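Local coordinates for protein fanconi-associated nuclease 1 homolog (Pseudomonas aeruginosa, PDB 5Y7Q) that belongs to the Fanconi-associated nuclease 1 family, carries a VRR-NUC nuclease domain, and is seen here with DNA bound along its helical region, at residues E256-L261 against Q288-Q293; S318-E323 against P353-K358. All coordinates share one frame; numbering follows the deposited sequence.

Overall arrangement
Followed from the N terminus, the chain first closes interaction 1, where the start of helix 258-264 meets the end of the long helix 273-292 across a mostly helical excursion. It then runs through helix 296-304 before interaction 2 opens on the end of helix 311-321. That contact closes after helix 325-337, against the end of helix 342-358. The two loops thus follow in series, neither nested nor crossed, their centres about 23 Å apart. Glu-291 packs on Ser-318 and forms a long, weak ion pair with Arg-321, and both contacts approach chain D of the bound DNA: DT4 at Lys-292, DG1 and DA2 at Arg-354, DA3 at Arg-321.

Interaction 1: E256-L261 against Q288-Q293; sequences EPLEEL and QHCEKQ. With nucleotides of chain D.
Leu-258 and Cys-290 make a small apolar contact between the start of one helix and the C-terminal end of another. A single methyl of the leucine does the touching: CD1 of Leu-258 lies 3.4 Å from SG of Cys-290 and 4.1 Å from CD2 of His-289. It meets the imidazole at the edge, near the ring plane, while the two side chains slide past one another in opposite directions. The leucine's CG stands opposite its carbonyl carbon (chi1 -62°), and the nearly straight chi2 then carries CD1 across to the second helix. A branched aliphatic chain suits this place, because one methyl can bridge a thiol and a ring edge. The short, apolar cysteine suits a buried position between Leu-258 and helix 296-304; CA of Leu-258 and CA of Cys-290 are 8.9 Å apart.

The polar bonds lie to the side of the contact, not across it. Gln-293 NE2 makes a weak bond of 3.2 Å to His-289 O, and the same amide nitrogen lies over one face of the His-289 ring, offset toward its rim. The ring also meets Phe-252 edge-to-face. Glu-291 is gripped by a salt bridge to Arg-314 of helix 311-321 and a hydrogen bond to Tyr-303 of helix 296-304.

DNA lies beside the helix end. Lys-292 bends at three successive torsions, and its NZ packs 3.2 Å from the sugar carbon C5' of DT4 of chain D; its positive charge near phosphates would probably be favourable.

Pro-257 occupies the N-cap position of helix 258-264. The start of that helix thus meets the C-terminal end of helix 273-292 in a helical region flanked by helices 236-253 and 296-304, as in helical bundles.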
loop_
_atom_site.group_PDB
_atom_site.type_symbol
_atom_site.label_atom_id
_atom_site.label_comp_id
_atom_site.label_asym_id
_atom_site.label_seq_id
_atom_site.Cartn_x
_atom_site.Cartn_y
_atom_site.Cartn_z
ATOM N N GLU A 256 -20.905 0.089 7.698
ATOM C CA GLU A 256 -21.945 1.056 7.366
ATOM C C GLU A 256 -22.621 0.678 6.044
ATOM O O GLU A 256 -21.946 0.278 5.090
ATOM C CB GLU A 256 -21.337 2.463 7.276
ATOM C CG GLU A 256 -22.331 3.622 7.303
ATOM C CD GLU A 256 -21.759 4.893 7.937
ATOM O OE1 GLU A 256 -21.043 4.792 8.966
ATOM O OE2 GLU A 256 -22.035 5.993 7.402
ATOM N N PRO A 257 -23.946 0.790 5.959
ATOM C CA PRO A 257 -24.638 0.418 4.716
ATOM C C PRO A 257 -24.287 1.359 3.576
ATOM O O PRO A 257 -24.247 2.579 3.739
ATOM C CB PRO A 257 -26.119 0.533 5.086
ATOM C CG PRO A 257 -26.134 1.536 6.207
ATOM C CD PRO A 257 -24.877 1.272 6.990
ATOM N N LEU A 258 -24.066 0.786 2.399
ATOM C CA LEU A 258 -23.661 1.620 1.282
ATOM C C LEU A 258 -24.685 2.677 0.916
ATOM O O LEU A 258 -24.342 3.568 0.145
ATOM C CB LEU A 258 -23.389 0.780 0.038
ATOM C CG LEU A 258 -22.264 -0.231 0.144
ATOM C CD1 LEU A 258 -22.320 -1.050 -1.096
ATOM C CD2 LEU A 258 -20.921 0.459 0.284
ATOM N N GLU A 259 -25.927 2.595 1.398
ATOM C CA GLU A 259 -26.929 3.570 0.975
ATOM C C GLU A 259 -26.498 4.982 1.355
ATOM O O GLU A 259 -26.384 5.873 0.498
ATOM C CB GLU A 259 -28.295 3.229 1.574
ATOM C CG GLU A 259 -29.412 4.228 1.200
ATOM C CD GLU A 259 -30.798 3.870 1.783
ATOM O OE1 GLU A 259 -31.508 3.039 1.172
ATOM O OE2 GLU A 259 -31.181 4.425 2.843
ATOM N N GLU A 260 -26.197 5.191 2.636
ATOM C CA GLU A 260 -25.746 6.506 3.078
ATOM C C GLU A 260 -24.282 6.752 2.726
ATOM O O GLU A 260 -23.882 7.908 2.522
ATOM C CB GLU A 260 -25.992 6.675 4.585
ATOM C CG GLU A 260 -25.448 5.559 5.477
ATOM C CD GLU A 260 -25.901 5.677 6.946
ATOM O OE1 GLU A 260 -27.063 5.321 7.253
ATOM O OE2 GLU A 260 -25.089 6.118 7.795
ATOM N N LEU A 261 -23.479 5.691 2.623
ATOM C CA LEU A 261 -22.117 5.850 2.122
ATOM C C LEU A 261 -22.120 6.501 0.747
ATOM O O LEU A 261 -21.433 7.504 0.523
ATOM C CB LEU A 261 -21.410 4.499 2.068
ATOM C CG LEU A 261 -20.862 3.963 3.385
ATOM C CD1 LEU A 261 -20.081 2.696 3.127
ATOM C CD2 LEU A 261 -19.996 4.999 4.065
ATOM N N GLN A 288 -17.112 -4.436 -5.140
ATOM C CA GLN A 288 -16.709 -5.784 -4.743
ATOM C C GLN A 288 -17.576 -6.281 -3.606
ATOM O O GLN A 288 -18.103 -7.401 -3.647
ATOM C CB GLN A 288 -15.240 -5.822 -4.335
ATOM C CG GLN A 288 -14.285 -5.840 -5.503
ATOM C CD GLN A 288 -12.850 -6.122 -5.101
ATOM O OE1 GLN A 288 -12.422 -5.774 -4.003
ATOM N NE2 GLN A 288 -12.093 -6.754 -6.001
ATOM N N HIS A 289 -17.747 -5.444 -2.583
ATOM C CA HIS A 289 -18.614 -5.802 -1.472
ATOM C C HIS A 289 -20.003 -6.178 -1.978
ATOM O O HIS A 289 -20.582 -7.181 -1.548
ATOM C CB HIS A 289 -18.671 -4.642 -0.481
ATOM C CG HIS A 289 -19.623 -4.860 0.652
ATOM N ND1 HIS A 289 -19.419 -5.817 1.623
ATOM C CD2 HIS A 289 -20.786 -4.242 0.970
ATOM C CE1 HIS A 289 -20.415 -5.778 2.490
ATOM N NE2 HIS A 289 -21.258 -4.830 2.118
ATOM N N CYS A 290 -20.537 -5.403 -2.926
ATOM C CA CYS A 290 -21.867 -5.699 -3.451
ATOM C C CYS A 290 -21.909 -7.074 -4.089
ATOM O O CYS A 290 -22.825 -7.867 -3.835
ATOM C CB CYS A 290 -22.278 -4.650 -4.472
ATOM S SG CYS A 290 -22.761 -3.128 -3.740
ATOM N N GLU A 291 -20.923 -7.362 -4.940
ATOM C CA GLU A 291 -20.855 -8.653 -5.608
ATOM C C GLU A 291 -20.812 -9.778 -4.588
ATOM O O GLU A 291 -21.431 -10.829 -4.789
ATOM C CB GLU A 291 -19.629 -8.685 -6.522
ATOM C CG GLU A 291 -19.829 -9.322 -7.890
ATOM C CD GLU A 291 -18.543 -9.337 -8.719
ATOM O OE1 GLU A 291 -17.730 -8.381 -8.612
ATOM O OE2 GLU A 291 -18.344 -10.323 -9.465
ATOM N N LYS A 292 -20.118 -9.562 -3.466
ATOM C CA LYS A 292 -20.114 -10.565 -2.406
ATOM C C LYS A 292 -21.521 -10.807 -1.877
ATOM O O LYS A 292 -21.941 -11.957 -1.697
ATOM C CB LYS A 292 -19.171 -10.142 -1.281
ATOM C CG LYS A 292 -17.696 -10.366 -1.606
ATOM C CD LYS A 292 -16.889 -10.837 -0.393
ATOM C CE LYS A 292 -17.608 -11.940 0.404
ATOM N NZ LYS A 292 -18.161 -13.077 -0.419
ATOM N N GLN A 293 -22.270 -9.730 -1.638
ATOM C CA GLN A 293 -23.668 -9.805 -1.216
ATOM C C GLN A 293 -24.584 -10.351 -2.298
ATOM O O GLN A 293 -25.791 -10.471 -2.056
ATOM C CB GLN A 293 -24.171 -8.425 -0.777
ATOM C CG GLN A 293 -24.189 -8.211 0.724
ATOM C CD GLN A 293 -22.975 -8.807 1.416
ATOM O OE1 GLN A 293 -23.082 -9.794 2.154
ATOM N NE2 GLN A 293 -21.812 -8.209 1.181
ATOM P P DT D 4 -18.313 -15.567 -3.897
ATOM O OP1 DT D 4 -19.303 -16.129 -2.957
ATOM O OP2 DT D 4 -18.426 -14.156 -4.336
ATOM O "O5'" DT D 4 -16.876 -15.777 -3.263
ATOM C "C5'" DT D 4 -16.358 -14.788 -2.443
ATOM C "C4'" DT D 4 -15.254 -15.339 -1.594
ATOM O "O4'" DT D 4 -14.297 -16.001 -2.461
ATOM C "C3'" DT D 4 -14.452 -14.275 -0.854
ATOM O "O3'" DT D 4 -13.786 -14.868 0.262
ATOM C "C2'" DT D 4 -13.456 -13.896 -1.931
ATOM C "C1'" DT D 4 -13.082 -15.296 -2.380
ATOM N N1 DT D 4 -12.389 -15.371 -3.668
ATOM C C2 DT D 4 -11.322 -16.219 -3.759
ATOM O O2 DT D 4 -10.939 -16.901 -2.827
ATOM N N3 DT D 4 -10.697 -16.246 -4.970
ATOM C C4 DT D 4 -11.044 -15.520 -6.099
ATOM O O4 DT D 4 -10.418 -15.621 -7.159
ATOM C C5 DT D 4 -12.183 -14.640 -5.929
ATOM C C6 DT D 4 -12.802 -14.599 -4.736
#

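Interaction 2: S318-E323 against P353-K358; sequences SLERGE and PRLQGK. With nucleotides of chain D.
Glu-320 reaches from helix 311-321 to Arg-354 of helix 342-358 in an interhelical salt bridge, close to the Schellman motif that ends the first helix. Ser-318, one turn from that end, bonds through OG to Arg-314 O, as small hydroxyl residues often do inside helices. With CG anti to the backbone N (chi1 -166°) and an extended chain, Glu-320 spans the gap: its CG lies 3.7 Å from CD2 of Leu-355, and its OE1 takes a weak bond from NE of Arg-354 at 2.9 Å. The carboxylate and guanidinium planes are 33° apart. CE of Lys-358 lies 3.5 Å from Glu-320 OE1, its NZ beyond salt-bridge distance. OE2 of Glu-320 is bridged to Arg-317, consistent with the acid holding Arg-354 in place for the DNA: edge-on, its NH1 donates to O3' of DG1 (2.9 Å) and NH2 to OP1 of DA2 (3.0 Å), both of chain D. Arg-321 follows, one guanidinium face over the sugar of DA3 of chain D. Gly-322 leaves the helical conformation, and Glu-323 (phi 57°) is the C-prime residue, where the motif pairs Arg-324 N with Leu-319 O and Glu-323 N with Glu-320 O, the latter at 3.0 Å.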
loop_
_atom_site.group_PDB
_atom_site.type_symbol
_atom_site.label_atom_id
_atom_site.label_comp_id
_atom_site.label_asym_id
_atom_site.label_seq_id
_atom_site.Cartn_x
_atom_site.Cartn_y
_atom_site.Cartn_z
ATOM N N SER A 318 -20.253 -8.703 -13.786
ATOM C CA SER A 318 -21.396 -8.562 -12.887
ATOM C C SER A 318 -22.714 -8.632 -13.644
ATOM O O SER A 318 -23.652 -9.298 -13.194
ATOM C CB SER A 318 -21.320 -7.256 -12.101
ATOM O OG SER A 318 -20.352 -7.336 -11.076
ATOM N N LEU A 319 -22.814 -7.949 -14.789
ATOM C CA LEU A 319 -24.031 -8.061 -15.584
ATOM C C LEU A 319 -24.300 -9.515 -15.937
ATOM O O LEU A 319 -25.423 -10.015 -15.755
ATOM C CB LEU A 319 -23.935 -7.197 -16.838
ATOM C CG LEU A 319 -24.068 -5.681 -16.647
ATOM C CD1 LEU A 319 -23.369 -4.885 -17.744
ATOM C CD2 LEU A 319 -25.537 -5.250 -16.501
ATOM N N GLU A 320 -23.266 -10.227 -16.404
ATOM C CA GLU A 320 -23.444 -11.644 -16.706
ATOM C C GLU A 320 -23.995 -12.397 -15.492
ATOM O O GLU A 320 -24.970 -13.148 -15.606
ATOM C CB GLU A 320 -22.129 -12.261 -17.190
ATOM C CG GLU A 320 -22.306 -13.623 -17.848
ATOM C CD GLU A 320 -20.992 -14.380 -18.044
ATOM O OE1 GLU A 320 -20.985 -15.401 -18.780
ATOM O OE2 GLU A 320 -19.968 -13.970 -17.455
ATOM N N ARG A 321 -23.394 -12.191 -14.313
ATOM C CA ARG A 321 -23.896 -12.848 -13.111
ATOM C C ARG A 321 -25.336 -12.435 -12.805
ATOM O O ARG A 321 -26.125 -13.254 -12.321
ATOM C CB ARG A 321 -22.968 -12.551 -11.922
ATOM C CG ARG A 321 -22.064 -13.715 -11.530
ATOM C CD ARG A 321 -20.728 -13.333 -10.855
ATOM N NE ARG A 321 -20.730 -13.321 -9.381
ATOM C CZ ARG A 321 -21.040 -14.351 -8.584
ATOM N NH1 ARG A 321 -21.434 -15.529 -9.073
ATOM N NH2 ARG A 321 -20.973 -14.194 -7.265
ATOM N N GLY A 322 -25.714 -11.193 -13.110
ATOM C CA GLY A 322 -27.080 -10.768 -12.873
ATOM C C GLY A 322 -28.068 -11.179 -13.934
ATOM O O GLY A 322 -29.177 -10.635 -13.999
ATOM N N GLU A 323 -27.667 -12.119 -14.790
ATOM C CA GLU A 323 -28.452 -12.575 -15.934
ATOM C C GLU A 323 -28.818 -11.425 -16.877
ATOM O O GLU A 323 -29.803 -11.502 -17.607
ATOM C CB GLU A 323 -29.693 -13.345 -15.471
ATOM C CG GLU A 323 -29.322 -14.635 -14.700
ATOM C CD GLU A 323 -30.526 -15.451 -14.213
ATOM O OE1 GLU A 323 -31.690 -15.030 -14.446
ATOM O OE2 GLU A 323 -30.300 -16.519 -13.595
ATOM N N PRO A 353 -16.950 -14.822 -25.928
ATOM C CA PRO A 353 -17.596 -16.001 -26.533
ATOM C C PRO A 353 -18.663 -16.614 -25.652
ATOM O O PRO A 353 -19.614 -17.215 -26.171
ATOM C CB PRO A 353 -16.431 -16.981 -26.750
ATOM C CG PRO A 353 -15.176 -16.197 -26.468
ATOM C CD PRO A 353 -15.572 -15.119 -25.514
ATOM N N ARG A 354 -18.522 -16.503 -24.332
ATOM C CA ARG A 354 -19.527 -17.061 -23.440
ATOM C C ARG A 354 -20.804 -16.233 -23.473
ATOM O O ARG A 354 -21.915 -16.788 -23.401
ATOM C CB ARG A 354 -18.945 -17.142 -22.042
ATOM C CG ARG A 354 -19.912 -17.504 -20.985
ATOM C CD ARG A 354 -19.132 -17.825 -19.746
ATOM N NE ARG A 354 -18.456 -16.648 -19.217
ATOM C CZ ARG A 354 -17.315 -16.681 -18.530
ATOM N NH1 ARG A 354 -16.701 -17.833 -18.304
ATOM N NH2 ARG A 354 -16.778 -15.556 -18.078
ATOM N N LEU A 355 -20.659 -14.911 -23.617
ATOM C CA LEU A 355 -21.803 -14.040 -23.857
ATOM C C LEU A 355 -22.420 -14.282 -25.229
ATOM O O LEU A 355 -23.647 -14.281 -25.378
ATOM C CB LEU A 355 -21.368 -12.588 -23.737
ATOM C CG LEU A 355 -20.794 -12.263 -22.381
ATOM C CD1 LEU A 355 -20.332 -10.856 -22.422
ATOM C CD2 LEU A 355 -21.864 -12.490 -21.317
ATOM N N GLN A 356 -21.586 -14.434 -26.255
ATOM C CA GLN A 356 -22.103 -14.743 -27.575
ATOM C C GLN A 356 -22.948 -16.001 -27.518
ATOM O O GLN A 356 -24.051 -16.052 -28.071
ATOM C CB GLN A 356 -20.951 -14.908 -28.557
ATOM C CG GLN A 356 -20.161 -13.660 -28.771
ATOM C CD GLN A 356 -18.976 -13.868 -29.684
ATOM O OE1 GLN A 356 -18.605 -12.969 -30.435
ATOM N NE2 GLN A 356 -18.379 -15.060 -29.636
ATOM N N GLY A 357 -22.450 -17.025 -26.829
ATOM C CA GLY A 357 -23.229 -18.239 -26.690
ATOM C C GLY A 357 -24.520 -17.997 -25.940
ATOM O O GLY A 357 -25.574 -18.516 -26.316
ATOM N N LYS A 358 -24.462 -17.177 -24.884
ATOM C CA LYS A 358 -25.667 -16.895 -24.116
ATOM C C LYS A 358 -26.692 -16.093 -24.904
ATOM O O LYS A 358 -27.863 -16.094 -24.529
ATOM C CB LYS A 358 -25.318 -16.175 -22.816
ATOM C CG LYS A 358 -25.029 -17.124 -21.656
ATOM C CD LYS A 358 -23.808 -16.676 -20.866
ATOM C CE LYS A 358 -23.531 -17.564 -19.652
ATOM N NZ LYS A 358 -23.145 -18.951 -20.026
ATOM P P DA D 2 -13.509 -17.210 -16.240
ATOM O OP1 DA D 2 -14.174 -15.945 -16.621
ATOM O OP2 DA D 2 -12.037 -17.202 -16.118
ATOM O "O5'" DA D 2 -14.099 -17.723 -14.844
ATOM C "C5'" DA D 2 -15.409 -18.307 -14.772
ATOM C "C4'" DA D 2 -15.901 -18.299 -13.347
ATOM O "O4'" DA D 2 -15.291 -19.403 -12.626
ATOM C "C3'" DA D 2 -15.507 -17.036 -12.579
ATOM O "O3'" DA D 2 -16.506 -16.664 -11.660
ATOM C "C2'" DA D 2 -14.255 -17.468 -11.856
ATOM C "C1'" DA D 2 -14.596 -18.890 -11.508
ATOM N N9 DA D 2 -13.392 -19.651 -11.276
ATOM C C8 DA D 2 -12.288 -19.708 -12.078
ATOM N N7 DA D 2 -11.321 -20.435 -11.587
ATOM C C5 DA D 2 -11.817 -20.856 -10.368
ATOM C C6 DA D 2 -11.279 -21.662 -9.359
ATOM N N6 DA D 2 -10.067 -22.207 -9.428
ATOM N N1 DA D 2 -12.037 -21.890 -8.273
ATOM C C2 DA D 2 -13.257 -21.344 -8.207
ATOM N N3 DA D 2 -13.870 -20.570 -9.091
ATOM C C4 DA D 2 -13.088 -20.365 -10.158
ATOM P P DA D 3 -16.267 -15.417 -10.667
ATOM O OP1 DA D 3 -17.373 -14.489 -10.967
ATOM O OP2 DA D 3 -14.891 -14.884 -10.765
ATOM O "O5'" DA D 3 -16.464 -16.051 -9.204
ATOM C "C5'" DA D 3 -17.683 -16.732 -8.885
ATOM C "C4'" DA D 3 -17.764 -17.134 -7.417
ATOM O "O4'" DA D 3 -16.647 -17.966 -7.063
ATOM C "C3'" DA D 3 -17.717 -16.010 -6.411
ATOM O "O3'" DA D 3 -18.290 -16.486 -5.206
ATOM C "C2'" DA D 3 -16.212 -15.792 -6.268
ATOM C "C1'" DA D 3 -15.738 -17.232 -6.257
ATOM N N9 DA D 3 -14.437 -17.467 -6.834
ATOM C C8 DA D 3 -13.985 -17.064 -8.059
ATOM N N7 DA D 3 -12.781 -17.495 -8.340
ATOM C C5 DA D 3 -12.439 -18.262 -7.237
ATOM C C6 DA D 3 -11.289 -18.998 -6.914
ATOM N N6 DA D 3 -10.231 -19.081 -7.722
ATOM N N1 DA D 3 -11.271 -19.650 -5.724
ATOM C C2 DA D 3 -12.340 -19.562 -4.923
ATOM N N3 DA D 3 -13.475 -18.899 -5.120
ATOM C C4 DA D 3 -13.459 -18.267 -6.310
ATOM P P DG D 1 -16.160 -22.179 -19.701
ATOM O OP1 DG D 1 -17.550 -21.706 -19.903
ATOM O OP2 DG D 1 -15.738 -23.521 -20.180
ATOM O "O5'" DG D 1 -15.135 -21.102 -20.305
ATOM C "C5'" DG D 1 -13.892 -20.848 -19.645
ATOM C "C4'" DG D 1 -14.122 -20.628 -18.162
ATOM O "O4'" DG D 1 -13.853 -21.844 -17.428
ATOM C "C3'" DG D 1 -13.238 -19.559 -17.500
ATOM O "O3'" DG D 1 -13.984 -18.335 -17.300
ATOM C "C2'" DG D 1 -12.840 -20.197 -16.167
ATOM C "C1'" DG D 1 -13.695 -21.456 -16.105
ATOM N N9 DG D 1 -13.043 -22.488 -15.327
ATOM C C8 DG D 1 -11.842 -23.097 -15.590
ATOM N N7 DG D 1 -11.472 -23.932 -14.659
ATOM C C5 DG D 1 -12.476 -23.839 -13.705
ATOM C C6 DG D 1 -12.628 -24.510 -12.469
ATOM O O6 DG D 1 -11.879 -25.346 -11.943
ATOM N N1 DG D 1 -13.792 -24.121 -11.815
ATOM C C2 DG D 1 -14.700 -23.201 -12.291
ATOM N N2 DG D 1 -15.767 -22.960 -11.516
ATOM N N3 DG D 1 -14.571 -22.569 -13.447
ATOM C C4 DG D 1 -13.438 -22.939 -14.097
#